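Local coordinates for protein beta-glucuronidase (uncultured Clostridium sp., PDB 6U7J) that hydrolyses beta-D-glucuronides as a glycoside hydrolase family 2 enzyme, and as a gut microbial beta-glucuronidase probably reactivates estrogens from their glucuronides, at residues G478-I483 with L518-F523; K570-R575 with T581-I586. All blocks are in the same frame, centred on the assembly; numbering follows the deposited sequence.

Interaction 1 (G478-I483 with L518-F523); sequences GKIERI and LPEVIF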
ATOM      1  N   GLY B 478      13.864 -16.034   8.232  1.00 39.07           N
ATOM      2  CA  GLY B 478      12.591 -16.705   8.262  1.00 37.75           C
ATOM      3  C   GLY B 478      12.440 -17.775   9.326  1.00 38.45           C
ATOM      4  O   GLY B 478      11.307 -18.151   9.631  1.00 36.41           O
ATOM      5  N   LYS B 479      13.543 -18.267   9.907  1.00 41.72           N
ATOM      6  CA  LYS B 479      13.498 -19.388  10.861  1.00 43.52           C
ATOM      7  C   LYS B 479      13.338 -18.837  12.278  1.00 41.54           C
ATOM      8  O   LYS B 479      14.296 -18.697  13.048  1.00 41.65           O
ATOM      9  CB  LYS B 479      14.743 -20.263  10.738  1.00 39.01           C
ATOM     10  CG  LYS B 479      15.275 -20.444   9.314  1.00 42.33           C
ATOM     11  CD  LYS B 479      14.575 -21.612   8.611  1.00 58.50           C
ATOM     12  CE  LYS B 479      15.403 -22.170   7.456  1.00 59.25           C
ATOM     13  NZ  LYS B 479      16.856 -22.228   7.830  1.00 60.97           N
ATOM     14  N   ILE B 480      12.083 -18.564  12.633  1.00 35.41           N
ATOM     15  CA  ILE B 480      11.768 -17.895  13.891  1.00 38.09           C
ATOM     16  C   ILE B 480      12.304 -18.683  15.079  1.00 39.81           C
ATOM     17  O   ILE B 480      12.815 -18.105  16.048  1.00 37.19           O
ATOM     18  CB  ILE B 480      10.249 -17.667  13.975  1.00 41.08           C
ATOM     19  CG1 ILE B 480       9.845 -16.603  12.948  1.00 36.78           C
ATOM     20  CG2 ILE B 480       9.792 -17.303  15.398  1.00 35.76           C
ATOM     21  CD1 ILE B 480       8.361 -16.428  12.812  1.00 43.48           C
ATOM     22  N   GLU B 481      12.238 -20.016  15.001  1.00 40.01           N
ATOM     23  CA  GLU B 481      12.571 -20.891  16.123  1.00 42.79           C
ATOM     24  C   GLU B 481      14.068 -20.911  16.437  1.00 44.25           C
ATOM     25  O   GLU B 481      14.445 -21.293  17.552  1.00 40.98           O
ATOM     26  CB  GLU B 481      12.069 -22.319  15.834  1.00 39.97           C
ATOM     27  CG  GLU B 481      12.589 -22.923  14.507  1.00 51.23           C
ATOM     28  CD  GLU B 481      11.950 -22.311  13.239  1.00 52.60           C
ATOM     29  OE1 GLU B 481      10.912 -21.604  13.348  1.00 50.75           O
ATOM     30  OE2 GLU B 481      12.496 -22.538  12.133  1.00 55.76           O
ATOM     31  N   ARG B 482      14.918 -20.498  15.491  1.00 40.04           N
ATOM     32  CA  ARG B 482      16.363 -20.455  15.692  1.00 43.27           C
ATOM     33  C   ARG B 482      16.864 -19.129  16.260  1.00 40.57           C
ATOM     34  O   ARG B 482      18.040 -19.045  16.637  1.00 39.03           O
ATOM     35  CB  ARG B 482      17.093 -20.746  14.369  1.00 41.75           C
ATOM     36  CG  ARG B 482      16.775 -22.101  13.750  1.00 43.14           C
ATOM     37  CD  ARG B 482      17.061 -23.252  14.729  1.00 57.39           C
ATOM     38  NE  ARG B 482      15.849 -23.780  15.380  1.00 66.87           N
ATOM     39  CZ  ARG B 482      15.778 -24.151  16.662  1.00 59.37           C
ATOM     40  NH1 ARG B 482      16.854 -24.058  17.444  1.00 58.70           N
ATOM     41  NH2 ARG B 482      14.635 -24.616  17.161  1.00 55.75           N
ATOM     42  N   ILE B 483      16.011 -18.103  16.343  1.00 37.25           N
ATOM     43  CA  ILE B 483      16.464 -16.777  16.767  1.00 39.30           C
ATOM     44  C   ILE B 483      16.924 -16.805  18.219  1.00 39.11           C
ATOM     45  O   ILE B 483      18.069 -16.463  18.532  1.00 37.46           O
ATOM     46  CB  ILE B 483      15.354 -15.727  16.570  1.00 36.57           C
ATOM     47  CG1 ILE B 483      14.944 -15.619  15.101  1.00 34.66           C
ATOM     48  CG2 ILE B 483      15.816 -14.353  17.111  1.00 29.16           C
ATOM     49  CD1 ILE B 483      13.784 -14.677  14.898  1.00 29.75           C
ATOM     50  N   LEU B 518      -0.488 -14.699   7.403  1.00 26.36           N
ATOM     51  CA  LEU B 518      -0.763 -15.719   8.411  1.00 25.87           C
ATOM     52  C   LEU B 518      -0.661 -17.097   7.759  1.00 28.73           C
ATOM     53  O   LEU B 518      -1.519 -17.443   6.919  1.00 26.34           O
ATOM     54  CB  LEU B 518      -2.148 -15.504   9.012  1.00 27.30           C
ATOM     55  CG  LEU B 518      -2.649 -16.588   9.963  1.00 30.81           C
ATOM     56  CD1 LEU B 518      -1.698 -16.739  11.155  1.00 31.26           C
ATOM     57  CD2 LEU B 518      -4.048 -16.228  10.427  1.00 26.38           C
ATOM     58  N   PRO B 519       0.378 -17.897   8.063  1.00 28.36           N
ATOM     59  CA  PRO B 519       1.481 -17.565   8.980  1.00 31.25           C
ATOM     60  C   PRO B 519       2.418 -16.477   8.441  1.00 29.43           C
ATOM     61  O   PRO B 519       2.494 -16.275   7.237  1.00 29.36           O
ATOM     62  CB  PRO B 519       2.240 -18.890   9.131  1.00 30.62           C
ATOM     63  CG  PRO B 519       1.584 -19.876   8.227  1.00 28.51           C
ATOM     64  CD  PRO B 519       0.616 -19.157   7.343  1.00 27.44           C
ATOM     65  N   GLU B 520       3.126 -15.805   9.337  1.00 33.03           N
ATOM     66  CA  GLU B 520       3.940 -14.649   8.973  1.00 31.11           C
ATOM     67  C   GLU B 520       5.111 -15.052   8.086  1.00 31.86           C
ATOM     68  O   GLU B 520       5.575 -16.195   8.107  1.00 28.86           O
ATOM     69  CB  GLU B 520       4.447 -13.940  10.240  1.00 30.48           C
ATOM     70  CG  GLU B 520       5.452 -14.737  11.069  1.00 30.38           C
ATOM     71  CD  GLU B 520       4.800 -15.772  11.986  1.00 42.88           C
ATOM     72  OE1 GLU B 520       4.097 -15.383  12.951  1.00 41.17           O
ATOM     73  OE2 GLU B 520       4.994 -16.983  11.742  1.00 45.31           O
ATOM     74  N   VAL B 521       5.579 -14.084   7.286  1.00 29.26           N
ATOM     75  CA  VAL B 521       6.722 -14.234   6.394  1.00 29.35           C
ATOM     76  C   VAL B 521       7.597 -12.999   6.544  1.00 28.73           C
ATOM     77  O   VAL B 521       7.124 -11.925   6.920  1.00 28.26           O
ATOM     78  CB  VAL B 521       6.319 -14.382   4.911  1.00 29.39           C
ATOM     79  CG1 VAL B 521       5.512 -15.652   4.690  1.00 27.58           C
ATOM     80  CG2 VAL B 521       5.545 -13.135   4.449  1.00 25.43           C
ATOM     81  N   ILE B 522       8.887 -13.154   6.232  1.00 29.50           N
ATOM     82  CA  ILE B 522       9.776 -11.994   6.232  1.00 31.31           C
ATOM     83  C   ILE B 522       9.170 -10.898   5.354  1.00 32.03           C
ATOM     84  O   ILE B 522       8.550 -11.185   4.320  1.00 29.97           O
ATOM     85  CB  ILE B 522      11.188 -12.385   5.755  1.00 32.36           C
ATOM     86  CG1 ILE B 522      11.175 -12.818   4.287  1.00 30.92           C
ATOM     87  CG2 ILE B 522      11.761 -13.486   6.635  1.00 31.15           C
ATOM     88  CD1 ILE B 522      12.551 -13.120   3.711  1.00 27.93           C
ATOM     89  N   PHE B 523       9.319  -9.642   5.807  1.00 28.02           N
ATOM     90  CA  PHE B 523       8.770  -8.402   5.231  1.00 27.53           C
ATOM     91  C   PHE B 523       7.374  -8.082   5.748  1.00 27.41           C
ATOM     92  O   PHE B 523       6.910  -6.952   5.615  1.00 28.85           O
ATOM     93  CB  PHE B 523       8.744  -8.424   3.702  1.00 28.57           C
ATOM     94  CG  PHE B 523      10.105  -8.417   3.079  1.00 32.99           C
ATOM     95  CD1 PHE B 523      10.901  -7.282   3.143  1.00 29.05           C
ATOM     96  CD2 PHE B 523      10.597  -9.547   2.431  1.00 29.87           C
ATOM     97  CE1 PHE B 523      12.174  -7.269   2.573  1.00 28.68           C
ATOM     98  CE2 PHE B 523      11.869  -9.538   1.875  1.00 28.55           C
ATOM     99  CZ  PHE B 523      12.651  -8.393   1.940  1.00 29.01           C
TER
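Ile-522 packs against the backbone of Gly-478 where two loops of the TIM barrel domain meet. One loop leads into helix 480-498. The other runs from strand 502-506 to helix 525-540. The more closely enclosed part lies at Ile-522, which is buried among Gly-478, Trp-473 and Tyr-527. Ile-522 turns its CG2 branch to the glycine, and this methyl is 3.7 Å from both N and CA of Gly-478. With CG1 of Ile-522 set between backbone N and carbonyl carbon (chi1 66°), CG2 stands beside its own backbone N. Gly-478 has a positive phi (91°) and offers the methyl bare backbone. Its N is hydrogen-bonded to the OH of Tyr-527.

The other part is nearer the solvent. Ile-480 and Glu-520 are both partly exposed and approach from opposite directions. Helix 525-540 lies behind both parts, and Ile-480 touches its Tyr-527 and Arg-530. No hydrogen bond or salt bridge joins the two segments, which bury 130 Å² in all. A neighbouring subunit lies close by: the carbonyl O of Glu-520 accepts a hydrogen bond from Arg-71 of that subunit, and Ile-522 packs on Gly-561 of that subunit. A bend at chi2 (-81°) turns the carboxylate end of Glu-520 toward Ile-480, whose CD1 methyl meets it 3.6 Å from OE2 and 3.7 Å from CD.

Interaction 2 (K570-R575 with T581-I586); sequences KGIFTR and TAAFAI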
ATOM      1  N   LYS B 570      13.609  -1.449   7.837  1.00 30.85           N
ATOM      2  CA  LYS B 570      13.642  -1.989   9.200  1.00 32.21           C
ATOM      3  C   LYS B 570      13.084  -1.024  10.234  1.00 30.21           C
ATOM      4  O   LYS B 570      13.069  -1.364  11.425  1.00 33.49           O
ATOM      5  CB  LYS B 570      15.067  -2.388   9.610  1.00 31.89           C
ATOM      6  CG  LYS B 570      15.732  -3.421   8.708  1.00 31.88           C
ATOM      7  CD  LYS B 570      16.884  -4.109   9.430  1.00 32.78           C
ATOM      8  CE  LYS B 570      17.471  -5.221   8.580  1.00 35.06           C
ATOM      9  NZ  LYS B 570      17.923  -4.671   7.283  1.00 35.12           N
ATOM     10  N   GLY B 571      12.642   0.163   9.827  1.00 24.41           N
ATOM     11  CA  GLY B 571      12.013   1.091  10.751  1.00 29.62           C
ATOM     12  C   GLY B 571      10.884   0.476  11.567  1.00 30.51           C
ATOM     13  O   GLY B 571      10.083  -0.318  11.052  1.00 29.69           O
ATOM     14  N   ILE B 572      10.852   0.804  12.862  1.00 29.64           N
ATOM     15  CA  ILE B 572       9.686   0.533  13.695  1.00 29.03           C
ATOM     16  C   ILE B 572       8.590   1.529  13.353  1.00 32.29           C
ATOM     17  O   ILE B 572       7.396   1.222  13.464  1.00 24.20           O
ATOM     18  CB  ILE B 572      10.080   0.584  15.190  1.00 31.84           C
ATOM     19  CG1 ILE B 572      10.811  -0.695  15.608  1.00 33.17           C
ATOM     20  CG2 ILE B 572       8.889   0.740  16.092  1.00 30.93           C
ATOM     21  CD1 ILE B 572      10.210  -1.985  15.021  1.00 30.66           C
ATOM     22  N   PHE B 573       8.976   2.726  12.913  1.00 27.42           N
ATOM     23  CA  PHE B 573       8.072   3.726  12.373  1.00 26.99           C
ATOM     24  C   PHE B 573       8.328   3.910  10.874  1.00 30.59           C
ATOM     25  O   PHE B 573       9.409   3.599  10.355  1.00 27.02           O
ATOM     26  CB  PHE B 573       8.253   5.061  13.109  1.00 27.89           C
ATOM     27  CG  PHE B 573       7.942   4.995  14.579  1.00 29.29           C
ATOM     28  CD1 PHE B 573       6.638   5.157  15.034  1.00 27.74           C
ATOM     29  CD2 PHE B 573       8.957   4.785  15.510  1.00 29.75           C
ATOM     30  CE1 PHE B 573       6.344   5.095  16.399  1.00 23.06           C
ATOM     31  CE2 PHE B 573       8.682   4.735  16.878  1.00 27.07           C
ATOM     32  CZ  PHE B 573       7.368   4.881  17.322  1.00 27.09           C
ATOM     33  N   THR B 574       7.320   4.408  10.165  1.00 27.02           N
ATOM     34  CA  THR B 574       7.540   4.713   8.753  1.00 26.87           C
ATOM     35  C   THR B 574       8.431   5.946   8.630  1.00 28.12           C
ATOM     36  O   THR B 574       8.741   6.622   9.624  1.00 24.56           O
ATOM     37  CB  THR B 574       6.216   4.950   8.038  1.00 25.25           C
ATOM     38  OG1 THR B 574       5.626   6.157   8.547  1.00 25.85           O
ATOM     39  CG2 THR B 574       5.244   3.753   8.263  1.00 26.59           C
ATOM     40  N   ARG B 575       8.841   6.252   7.389  1.00 26.79           N
ATOM     41  CA  ARG B 575       9.635   7.460   7.182  1.00 25.30           C
ATOM     42  C   ARG B 575       8.840   8.686   7.591  1.00 28.15           C
ATOM     43  O   ARG B 575       9.418   9.701   7.998  1.00 27.58           O
ATOM     44  CB  ARG B 575      10.093   7.582   5.722  1.00 29.41           C
ATOM     45  CG  ARG B 575      11.269   8.563   5.502  1.00 26.29           C
ATOM     46  CD  ARG B 575      11.911   8.332   4.145  1.00 29.10           C
ATOM     47  NE  ARG B 575      13.229   8.959   3.978  1.00 27.89           N
ATOM     48  CZ  ARG B 575      13.655   9.515   2.854  1.00 28.81           C
ATOM     49  NH1 ARG B 575      12.859   9.562   1.789  1.00 26.93           N
ATOM     50  NH2 ARG B 575      14.877  10.026   2.793  1.00 28.89           N
ATOM     51  N   THR B 581       2.920  -2.367  13.309  1.00 31.92           N
ATOM     52  CA  THR B 581       2.326  -3.115  14.429  1.00 33.92           C
ATOM     53  C   THR B 581       3.327  -3.369  15.554  1.00 31.49           C
ATOM     54  O   THR B 581       2.982  -3.245  16.731  1.00 33.39           O
ATOM     55  CB  THR B 581       1.746  -4.457  13.965  1.00 37.74           C
ATOM     56  OG1 THR B 581       2.784  -5.260  13.389  1.00 45.04           O
ATOM     57  CG2 THR B 581       0.661  -4.260  12.955  1.00 33.41           C
ATOM     58  N   ALA B 582       4.566  -3.735  15.219  1.00 28.54           N
ATOM     59  CA  ALA B 582       5.528  -4.079  16.259  1.00 31.37           C
ATOM     60  C   ALA B 582       5.749  -2.932  17.247  1.00 34.59           C
ATOM     61  O   ALA B 582       6.051  -3.180  18.421  1.00 34.07           O
ATOM     62  CB  ALA B 582       6.854  -4.494  15.632  1.00 30.75           C
ATOM     63  N   ALA B 583       5.576  -1.680  16.810  1.00 30.46           N
ATOM     64  CA  ALA B 583       5.772  -0.557  17.722  1.00 33.18           C
ATOM     65  C   ALA B 583       4.928  -0.710  18.979  1.00 32.29           C
ATOM     66  O   ALA B 583       5.372  -0.362  20.080  1.00 34.28           O
ATOM     67  CB  ALA B 583       5.445   0.765  17.027  1.00 26.88           C
ATOM     68  N   PHE B 584       3.710  -1.230  18.833  1.00 30.76           N
ATOM     69  CA  PHE B 584       2.793  -1.305  19.962  1.00 33.31           C
ATOM     70  C   PHE B 584       3.217  -2.392  20.938  1.00 33.54           C
ATOM     71  O   PHE B 584       3.086  -2.225  22.156  1.00 34.81           O
ATOM     72  CB  PHE B 584       1.362  -1.535  19.457  1.00 34.65           C
ATOM     73  CG  PHE B 584       0.788  -0.333  18.771  1.00 33.59           C
ATOM     74  CD1 PHE B 584       0.181   0.678  19.509  1.00 33.82           C
ATOM     75  CD2 PHE B 584       0.906  -0.180  17.396  1.00 29.76           C
ATOM     76  CE1 PHE B 584      -0.316   1.815  18.882  1.00 32.42           C
ATOM     77  CE2 PHE B 584       0.420   0.954  16.766  1.00 31.17           C
ATOM     78  CZ  PHE B 584      -0.190   1.955  17.510  1.00 32.63           C
ATOM     79  N   ALA B 585       3.748  -3.501  20.423  1.00 31.87           N
ATOM     80  CA  ALA B 585       4.273  -4.539  21.302  1.00 35.88           C
ATOM     81  C   ALA B 585       5.539  -4.068  21.998  1.00 35.88           C
ATOM     82  O   ALA B 585       5.709  -4.297  23.201  1.00 36.55           O
ATOM     83  CB  ALA B 585       4.542  -5.821  20.513  1.00 32.83           C
ATOM     84  N   ILE B 586       6.438  -3.404  21.261  1.00 29.39           N
ATOM     85  CA  ILE B 586       7.653  -2.864  21.876  1.00 31.49           C
ATOM     86  C   ILE B 586       7.291  -1.916  23.005  1.00 30.06           C
ATOM     87  O   ILE B 586       7.875  -1.977  24.091  1.00 30.62           O
ATOM     88  CB  ILE B 586       8.542  -2.168  20.824  1.00 31.59           C
ATOM     89  CG1 ILE B 586       9.123  -3.182  19.832  1.00 30.53           C
ATOM     90  CG2 ILE B 586       9.664  -1.371  21.488  1.00 26.64           C
ATOM     91  CD1 ILE B 586       9.377  -2.572  18.440  1.00 31.82           C
TER
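Ile-572 meets Ala-583 and Ile-586 in a buried, apolar contact of the TIM barrel domain. It joins the loop after strand 545-551, the last of the eight parallel barrel strands, to the start of the C-terminal helix 581-592. The two segments bury 168 Å² between them.

Aliphatic contacts carry most of it. Ile-572 uses both of its branches. With CG1 beside the backbone N (chi1 -77°), CG2 is anti to that N and presses on Ala-583, with CG2 of Ile-572 3.6 Å from CB and 3.7 Å from CA of the alanine. The small side chain lets the methyl come close to the helix backbone. The other branch meets Ile-586 tip to tip, with the two CD1 atoms 3.6 Å apart. CD1 of Ile-586 is also 3.7 Å from CG1 of Ile-572. CD1 of Ile-572 lies 4.2 Å from CB of Ala-582, a lighter touch. Ala-582, Ala-583 and Ile-586 thus form one apolar surface on the helix.

The aromatic contribution is small. The Phe-573 ring comes obliquely to Ala-583, with CE1 of the ring 4.5 Å from CB of the alanine.

Polar bonds across the contact are absent. Backbone hydrogen bonds tie Ile-572 to Lys-580, just before the helix, and to Ala-552, and Phe-573 to Phe-553 and Asp-555, all just after strand 545-551.

The apolar cluster extends into the barrel wall. Ile-572 and Ile-586 both touch Ile-550 of strand 545-551 and Ile-332 of helix 319-332, which follows the first barrel strand 297-305. Ile-572 also touches Ile-532 of helix 525-540.

Both contacts belong to the TIM barrel domain and follow one another along the chain. Interaction 1 closes at 523, before interaction 2 opens at 570. Their centres are about 17 Å apart and their nearest atoms about 8 Å, so they do not touch. Helix 525-540 lies between them in sequence and packs against both: Tyr-527 serves interaction 1, while Gln-528 and Ile-532 serve interaction 2. Interaction 1 is partly buried, its centre about 34 Å from the centre of the chain, with neighbouring subunits at many residues. Interaction 2 is buried, its centre about 22 Å from the chain centre, with another subunit at two residues. Helix 525-540 thus has the loop pair of interaction 1 and the C-terminal helix as neighbours.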